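PurR transcriptional regulator (Vibrio parahaemolyticus, PDB 3D8U) probably binds cis-regulatory DNA as a LacI/PurR-family transcription factor whose periplasmic-binding-protein-like body is likely to sense a small effector. Local coordinates at residues L8-L13 with V64-E69; E161-Q166 with H189-I194. All coordinates share one frame; numbering follows the deposited sequence.

In the fold
The two contacts sit in different lobes of a periplasmic-binding-protein-like fold, with centres 21 Å apart and nearest atoms about 7 Å apart. Contact 1 is buried core: neighbouring parallel strands 6-10 and 63-66, near the middle of the N-terminal five-stranded sheet, meet through aliphatic side chains and one phenylalanine ring. Contact 2, only partly buried, joins the starts of helices 165-178 and 190-203 just beyond strands 156-159 and 184-187 of the C-terminal sheet. It mixes a proline with histidine, glutamate and serine, without a hydrogen bond between its segments. His189 of contact 2 reaches Glu15 of the N-terminal lobe, and Ser165 meets the second subunit.

Contact 1 of 2, residues L8-L13 with V64-E69; sequences LIIPSL and VLFGSE
Leu8 and Val64 pair in parallel register where strands 8-10 and 64-66 run 5.2 Å apart between axes, at 17° to each other; the backbone hydrogen bond from Ile9 N to Val64 O (3.4 Å) is weak, and Val64 also bonds to the backbone of Ala7, one residue before Leu8 on strand 6-10. On one face of the sheet, Leu8 CD1 lies against Val64 CG1 at 3.6 Å. On the other, Ile9 and Leu65 run side by side, pointing the same way, with Ile9 CG1 3.8 Å from Leu65 CD2; helix 45-56 covers them through Glu48 and Leu52. These are neighbouring strands in the order 36-40, 6-10, 63-66, 85-88, 98-100, the doubly wound alpha/beta core of a periplasmic-binding-protein lobe. At the C-terminal end, the ring of Phe66 leans over the first strand, its CG anti to the carbonyl carbon (chi1 -75°). Pro11 CD sits above one ring face, 4.1 Å from the Phe66 centroid, in a CH-pi contact offset toward the rim. Leu8 CD1 meets the ring edge in plane, 3.7 Å from Phe66 CE2, while Ile10 CD1 approaches the same CE2 obliquely at 3.5 Å. Phe21 of helix 16-32 also meets the Phe66 ring, edge-to-face.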
ATOM      1  N   LEU B   8       1.659  19.434   0.290  1.00 82.10           N
ATOM      2  CA  LEU B   8       1.552  18.340   1.234  1.00 81.49           C
ATOM      3  C   LEU B   8       2.702  17.363   1.034  1.00 81.22           C
ATOM      4  O   LEU B   8       2.946  16.876  -0.075  1.00 81.01           O
ATOM      5  CB  LEU B   8       0.205  17.637   1.063  1.00 81.47           C
ATOM      6  CG  LEU B   8       0.066  16.233   1.637  1.00 80.81           C
ATOM      7  CD1 LEU B   8      -0.374  16.315   3.070  1.00 80.85           C
ATOM      8  CD2 LEU B   8      -0.938  15.465   0.825  1.00 80.38           C
ATOM      9  N   ILE B   9       3.406  17.082   2.122  1.00 80.63           N
ATOM     10  CA  ILE B   9       4.540  16.180   2.071  1.00 79.97           C
ATOM     11  C   ILE B   9       4.202  14.875   2.771  1.00 79.25           C
ATOM     12  O   ILE B   9       4.085  14.811   4.000  1.00 79.06           O
ATOM     13  CB  ILE B   9       5.806  16.826   2.657  1.00 80.00           C
ATOM     14  CG1 ILE B   9       6.017  18.212   2.042  1.00 80.18           C
ATOM     15  CG2 ILE B   9       7.027  15.939   2.412  1.00 80.49           C
ATOM     16  CD1 ILE B   9       7.196  18.989   2.622  1.00 80.47           C
ATOM     17  N   ILE B  10       4.025  13.847   1.952  1.00 78.70           N
ATOM     18  CA  ILE B  10       3.769  12.483   2.391  1.00 78.25           C
ATOM     19  C   ILE B  10       5.039  11.862   2.967  1.00 77.99           C
ATOM     20  O   ILE B  10       6.134  12.082   2.442  1.00 77.85           O
ATOM     21  CB  ILE B  10       3.234  11.638   1.192  1.00 78.34           C
ATOM     22  CG1 ILE B  10       1.742  11.906   0.938  1.00 78.12           C
ATOM     23  CG2 ILE B  10       3.509  10.144   1.361  1.00 78.58           C
ATOM     24  CD1 ILE B  10       0.891  12.128   2.200  1.00 78.12           C
ATOM     25  N   PRO B  11       4.900  11.097   4.060  1.00 77.98           N
ATOM     26  CA  PRO B  11       6.029  10.385   4.656  1.00 78.03           C
ATOM     27  C   PRO B  11       6.269   8.998   4.058  1.00 77.93           C
ATOM     28  O   PRO B  11       7.414   8.616   3.865  1.00 77.64           O
ATOM     29  CB  PRO B  11       5.627  10.272   6.125  1.00 78.05           C
ATOM     30  CG  PRO B  11       4.138  10.186   6.105  1.00 78.02           C
ATOM     31  CD  PRO B  11       3.661  10.887   4.832  1.00 78.23           C
ATOM     32  N   SER B  12       5.196   8.251   3.795  1.00 78.42           N
ATOM     33  CA  SER B  12       5.287   6.938   3.134  1.00 78.87           C
ATOM     34  C   SER B  12       4.157   6.743   2.140  1.00 79.25           C
ATOM     35  O   SER B  12       3.088   7.330   2.274  1.00 79.38           O
ATOM     36  CB  SER B  12       5.292   5.778   4.141  1.00 78.67           C
ATOM     37  OG  SER B  12       6.595   5.524   4.624  1.00 78.28           O
ATOM     38  N   LEU B  13       4.420   5.920   1.135  1.00 79.95           N
ATOM     39  CA  LEU B  13       3.421   5.531   0.158  1.00 80.52           C
ATOM     40  C   LEU B  13       2.679   4.327   0.709  1.00 80.91           C
ATOM     41  O   LEU B  13       1.527   4.085   0.356  1.00 80.65           O
ATOM     42  CB  LEU B  13       4.108   5.165  -1.162  1.00 80.60           C
ATOM     43  N   VAL B  64       0.450  21.194   4.417  1.00 78.91           N
ATOM     44  CA  VAL B  64       0.009  20.193   5.393  1.00 79.10           C
ATOM     45  C   VAL B  64       1.017  19.056   5.521  1.00 79.16           C
ATOM     46  O   VAL B  64       1.480  18.514   4.519  1.00 79.16           O
ATOM     47  CB  VAL B  64      -1.438  19.693   5.103  1.00 79.01           C
ATOM     48  CG1 VAL B  64      -1.679  19.591   3.621  1.00 79.69           C
ATOM     49  CG2 VAL B  64      -1.722  18.369   5.778  1.00 79.09           C
ATOM     50  N   LEU B  65       1.351  18.721   6.769  1.00 79.37           N
ATOM     51  CA  LEU B  65       2.452  17.810   7.079  1.00 79.76           C
ATOM     52  C   LEU B  65       2.086  16.696   8.051  1.00 79.97           C
ATOM     53  O   LEU B  65       1.319  16.901   8.995  1.00 80.05           O
ATOM     54  CB  LEU B  65       3.627  18.585   7.674  1.00 79.69           C
ATOM     55  CG  LEU B  65       4.285  19.688   6.853  1.00 79.74           C
ATOM     56  CD1 LEU B  65       5.527  20.145   7.582  1.00 80.08           C
ATOM     57  CD2 LEU B  65       4.630  19.213   5.450  1.00 79.42           C
ATOM     58  N   PHE B  66       2.670  15.526   7.824  1.00 80.04           N
ATOM     59  CA  PHE B  66       2.493  14.394   8.708  1.00 80.28           C
ATOM     60  C   PHE B  66       3.542  14.412   9.806  1.00 80.56           C
ATOM     61  O   PHE B  66       4.660  14.885   9.594  1.00 80.66           O
ATOM     62  CB  PHE B  66       2.589  13.110   7.902  1.00 80.49           C
ATOM     63  CG  PHE B  66       1.375  12.837   7.086  1.00 80.30           C
ATOM     64  CD1 PHE B  66       0.532  11.782   7.409  1.00 80.61           C
ATOM     65  CD2 PHE B  66       1.052  13.647   6.007  1.00 81.02           C
ATOM     66  CE1 PHE B  66      -0.619  11.517   6.660  1.00 81.06           C
ATOM     67  CE2 PHE B  66      -0.101  13.404   5.255  1.00 82.01           C
ATOM     68  CZ  PHE B  66      -0.937  12.330   5.585  1.00 81.89           C
ATOM     69  N   GLY B  67       3.172  13.908  10.983  1.00 80.85           N
ATOM     70  CA  GLY B  67       4.089  13.808  12.122  1.00 80.82           C
ATOM     71  C   GLY B  67       4.365  15.131  12.812  1.00 80.96           C
ATOM     72  O   GLY B  67       4.222  16.201  12.224  1.00 80.88           O
ATOM     73  N   SER B  68       4.762  15.056  14.075  1.00 81.18           N
ATOM     74  CA  SER B  68       5.063  16.251  14.843  1.00 81.05           C
ATOM     75  C   SER B  68       6.544  16.585  14.784  1.00 80.93           C
ATOM     76  O   SER B  68       6.914  17.755  14.879  1.00 81.16           O
ATOM     77  CB  SER B  68       4.623  16.077  16.292  1.00 81.09           C
ATOM     78  OG  SER B  68       5.237  17.055  17.120  1.00 81.64           O
ATOM     79  N   GLU B  69       7.387  15.562  14.646  1.00 80.75           N
ATOM     80  CA  GLU B  69       8.840  15.745  14.603  1.00 80.69           C
ATOM     81  C   GLU B  69       9.239  16.398  13.288  1.00 80.73           C
ATOM     82  O   GLU B  69       8.881  15.894  12.222  1.00 81.00           O
ATOM     83  CB  GLU B  69       9.566  14.409  14.778  1.00 80.45           C
TER

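Contact 2 of 2, residues E161-Q166 with H189-I194; sequences EAPSSQ and HEEIAI
His189 and Glu191 both set CG anti to the carbonyl carbon (chi1 -81° and -60°), and the glutamate chain then bends at chi2 (113°), which brings the imidazole and the carboxylate to the ring of Pro163. The CB-CG bond of Pro163 lies obliquely against the imidazole, with Pro163 CG 3.3 Å and Pro163 CB 3.4 Å from His189 CD2. Pro163 CG also meets Glu191 OE1 at 3.6 Å, and Pro163 CB touches Ile192 CD1 at 3.8 Å as well. One residue on, Ser164 occupies the N-cap position of helix 165-178, where its OG accepts from Leu167 N. Ser165 then brings its backbone against the first turn of the other helix, Ser165 CA standing 3.3 Å from Glu191 O in a CA-H...O contact. The two segments follow strands 156-159 and 184-187, so this is the junction between two helix starts at the C-terminal ends of parallel strands, the end that faces the other lobe. Ser165 OG bonds weakly to Met221 O of the second subunit. Between the segments themselves the chemistry is van der Waals contact without a hydrogen bond: the proline ring presents carbon to both groups, the two ring nitrogens of His189 find their hydrogen bonds outside these two segments, NE2 with Glu15 OE2, and the carboxylate of Glu191 may be steadied by a long, weak ion pair with Lys16.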
ATOM      1  N   GLU B 161      12.112  -1.355  11.426  1.00 87.05           N
ATOM      2  CA  GLU B 161      11.677  -1.692  10.079  1.00 86.70           C
ATOM      3  C   GLU B 161      10.180  -1.545   9.804  1.00 85.50           C
ATOM      4  O   GLU B 161       9.405  -1.203  10.691  1.00 84.81           O
ATOM      5  CB  GLU B 161      12.173  -3.074   9.691  1.00 87.01           C
ATOM      6  CG  GLU B 161      13.414  -2.967   8.816  1.00 89.88           C
ATOM      7  CD  GLU B 161      14.394  -4.098   9.062  1.00 93.66           C
ATOM      8  OE1 GLU B 161      15.590  -3.803   9.279  1.00 94.15           O
ATOM      9  OE2 GLU B 161      13.965  -5.280   9.056  1.00 94.91           O
ATOM     10  N   ALA B 162       9.798  -1.793   8.552  1.00 84.35           N
ATOM     11  CA  ALA B 162       8.413  -1.642   8.105  1.00 82.60           C
ATOM     12  C   ALA B 162       7.645  -2.937   8.340  1.00 81.39           C
ATOM     13  O   ALA B 162       8.259  -4.016   8.383  1.00 80.76           O
ATOM     14  CB  ALA B 162       8.367  -1.238   6.645  1.00 82.24           C
ATOM     15  N   PRO B 163       6.303  -2.826   8.500  1.00 80.34           N
ATOM     16  CA  PRO B 163       5.432  -3.941   8.851  1.00 79.67           C
ATOM     17  C   PRO B 163       5.409  -4.934   7.706  1.00 79.33           C
ATOM     18  O   PRO B 163       5.442  -4.524   6.549  1.00 79.37           O
ATOM     19  CB  PRO B 163       4.072  -3.275   8.972  1.00 79.50           C
ATOM     20  CG  PRO B 163       4.151  -2.137   8.033  1.00 79.05           C
ATOM     21  CD  PRO B 163       5.507  -1.598   8.325  1.00 80.01           C
ATOM     22  N   SER B 164       5.373  -6.219   8.028  1.00 78.06           N
ATOM     23  CA  SER B 164       5.506  -7.237   7.035  1.00 77.44           C
ATOM     24  C   SER B 164       4.896  -8.476   7.631  1.00 77.76           C
ATOM     25  O   SER B 164       4.820  -8.612   8.855  1.00 77.53           O
ATOM     26  CB  SER B 164       6.973  -7.490   6.774  1.00 77.01           C
ATOM     27  OG  SER B 164       7.487  -8.402   7.725  1.00 76.78           O
ATOM     28  N   SER B 165       4.464  -9.402   6.789  1.00 77.58           N
ATOM     29  CA  SER B 165       3.907 -10.594   7.362  1.00 77.72           C
ATOM     30  C   SER B 165       5.013 -11.496   7.830  1.00 77.42           C
ATOM     31  O   SER B 165       4.769 -12.303   8.709  1.00 78.13           O
ATOM     32  CB  SER B 165       2.966 -11.314   6.417  1.00 77.32           C
ATOM     33  OG  SER B 165       3.656 -11.653   5.240  1.00 80.66           O
ATOM     34  N   GLN B 166       6.221 -11.366   7.270  1.00 77.03           N
ATOM     35  CA  GLN B 166       7.365 -12.148   7.785  1.00 76.52           C
ATOM     36  C   GLN B 166       7.564 -11.781   9.251  1.00 77.02           C
ATOM     37  O   GLN B 166       7.822 -12.627  10.113  1.00 76.52           O
ATOM     38  CB  GLN B 166       8.669 -11.884   7.034  1.00 75.54           C
ATOM     39  CG  GLN B 166       9.844 -12.530   7.722  1.00 72.24           C
ATOM     40  CD  GLN B 166      11.181 -12.169   7.114  1.00 73.31           C
ATOM     41  OE1 GLN B 166      11.312 -11.217   6.344  1.00 74.54           O
ATOM     42  NE2 GLN B 166      12.199 -12.942   7.456  1.00 74.95           N
ATOM     43  N   HIS B 189      -0.075  -3.678  13.035  1.00 81.70           N
ATOM     44  CA  HIS B 189      -0.355  -3.486  11.619  1.00 80.68           C
ATOM     45  C   HIS B 189      -0.998  -4.713  11.033  1.00 81.83           C
ATOM     46  O   HIS B 189      -0.796  -5.835  11.503  1.00 82.07           O
ATOM     47  CB  HIS B 189       0.940  -3.309  10.833  1.00 79.68           C
ATOM     48  CG  HIS B 189       1.503  -1.939  10.892  1.00 75.29           C
ATOM     49  ND1 HIS B 189       1.953  -1.375  12.060  1.00 73.05           N
ATOM     50  CD2 HIS B 189       1.714  -1.025   9.921  1.00 72.69           C
ATOM     51  CE1 HIS B 189       2.411  -0.163  11.808  1.00 73.77           C
ATOM     52  NE2 HIS B 189       2.274   0.078  10.517  1.00 71.70           N
ATOM     53  N   GLU B 190      -1.720  -4.510   9.944  1.00 82.44           N
ATOM     54  CA  GLU B 190      -2.478  -5.592   9.353  1.00 82.31           C
ATOM     55  C   GLU B 190      -1.616  -6.647   8.683  1.00 81.42           C
ATOM     56  O   GLU B 190      -1.938  -7.831   8.763  1.00 80.55           O
ATOM     57  CB  GLU B 190      -3.502  -5.029   8.388  1.00 82.78           C
ATOM     58  CG  GLU B 190      -4.667  -5.926   8.109  1.00 83.56           C
ATOM     59  CD  GLU B 190      -5.413  -5.444   6.919  1.00 86.39           C
ATOM     60  OE1 GLU B 190      -4.745  -4.994   5.948  1.00 88.34           O
ATOM     61  OE2 GLU B 190      -6.663  -5.489   6.954  1.00 87.47           O
ATOM     62  N   GLU B 191      -0.530  -6.226   8.031  1.00 81.44           N
ATOM     63  CA  GLU B 191       0.475  -7.200   7.489  1.00 81.37           C
ATOM     64  C   GLU B 191       0.997  -8.133   8.581  1.00 80.61           C
ATOM     65  O   GLU B 191       1.085  -9.336   8.399  1.00 80.28           O
ATOM     66  CB  GLU B 191       1.656  -6.498   6.845  1.00 81.09           C
ATOM     67  CG  GLU B 191       1.257  -5.630   5.705  1.00 84.47           C
ATOM     68  CD  GLU B 191       1.471  -4.142   5.958  1.00 89.55           C
ATOM     69  OE1 GLU B 191       0.996  -3.567   6.986  1.00 87.61           O
ATOM     70  OE2 GLU B 191       2.124  -3.545   5.065  1.00 93.93           O
ATOM     71  N   ILE B 192       1.286  -7.549   9.737  1.00 80.21           N
ATOM     72  CA  ILE B 192       1.780  -8.288  10.868  1.00 80.11           C
ATOM     73  C   ILE B 192       0.791  -9.369  11.313  1.00 80.24           C
ATOM     74  O   ILE B 192       1.147 -10.535  11.477  1.00 80.65           O
ATOM     75  CB  ILE B 192       2.094  -7.310  11.980  1.00 79.76           C
ATOM     76  CG1 ILE B 192       3.226  -6.404  11.508  1.00 80.71           C
ATOM     77  CG2 ILE B 192       2.404  -8.038  13.272  1.00 79.34           C
ATOM     78  CD1 ILE B 192       3.410  -5.111  12.268  1.00 81.97           C
ATOM     79  N   ALA B 193      -0.461  -8.978  11.471  1.00 80.27           N
ATOM     80  CA  ALA B 193      -1.469  -9.861  11.984  1.00 79.77           C
ATOM     81  C   ALA B 193      -1.703 -10.963  10.990  1.00 79.71           C
ATOM     82  O   ALA B 193      -2.109 -12.044  11.356  1.00 79.58           O
ATOM     83  CB  ALA B 193      -2.737  -9.091  12.195  1.00 80.65           C
ATOM     84  N   ILE B 194      -1.459 -10.692   9.718  1.00 79.78           N
ATOM     85  CA  ILE B 194      -1.675 -11.701   8.702  1.00 79.85           C
ATOM     86  C   ILE B 194      -0.559 -12.739   8.791  1.00 80.61           C
ATOM     87  O   ILE B 194      -0.811 -13.965   8.764  1.00 80.58           O
ATOM     88  CB  ILE B 194      -1.713 -11.070   7.325  1.00 79.31           C
ATOM     89  CG1 ILE B 194      -3.035 -10.331   7.167  1.00 81.41           C
ATOM     90  CG2 ILE B 194      -1.564 -12.106   6.263  1.00 77.40           C
ATOM     91  CD1 ILE B 194      -4.228 -11.217   6.797  1.00 84.06           C
TER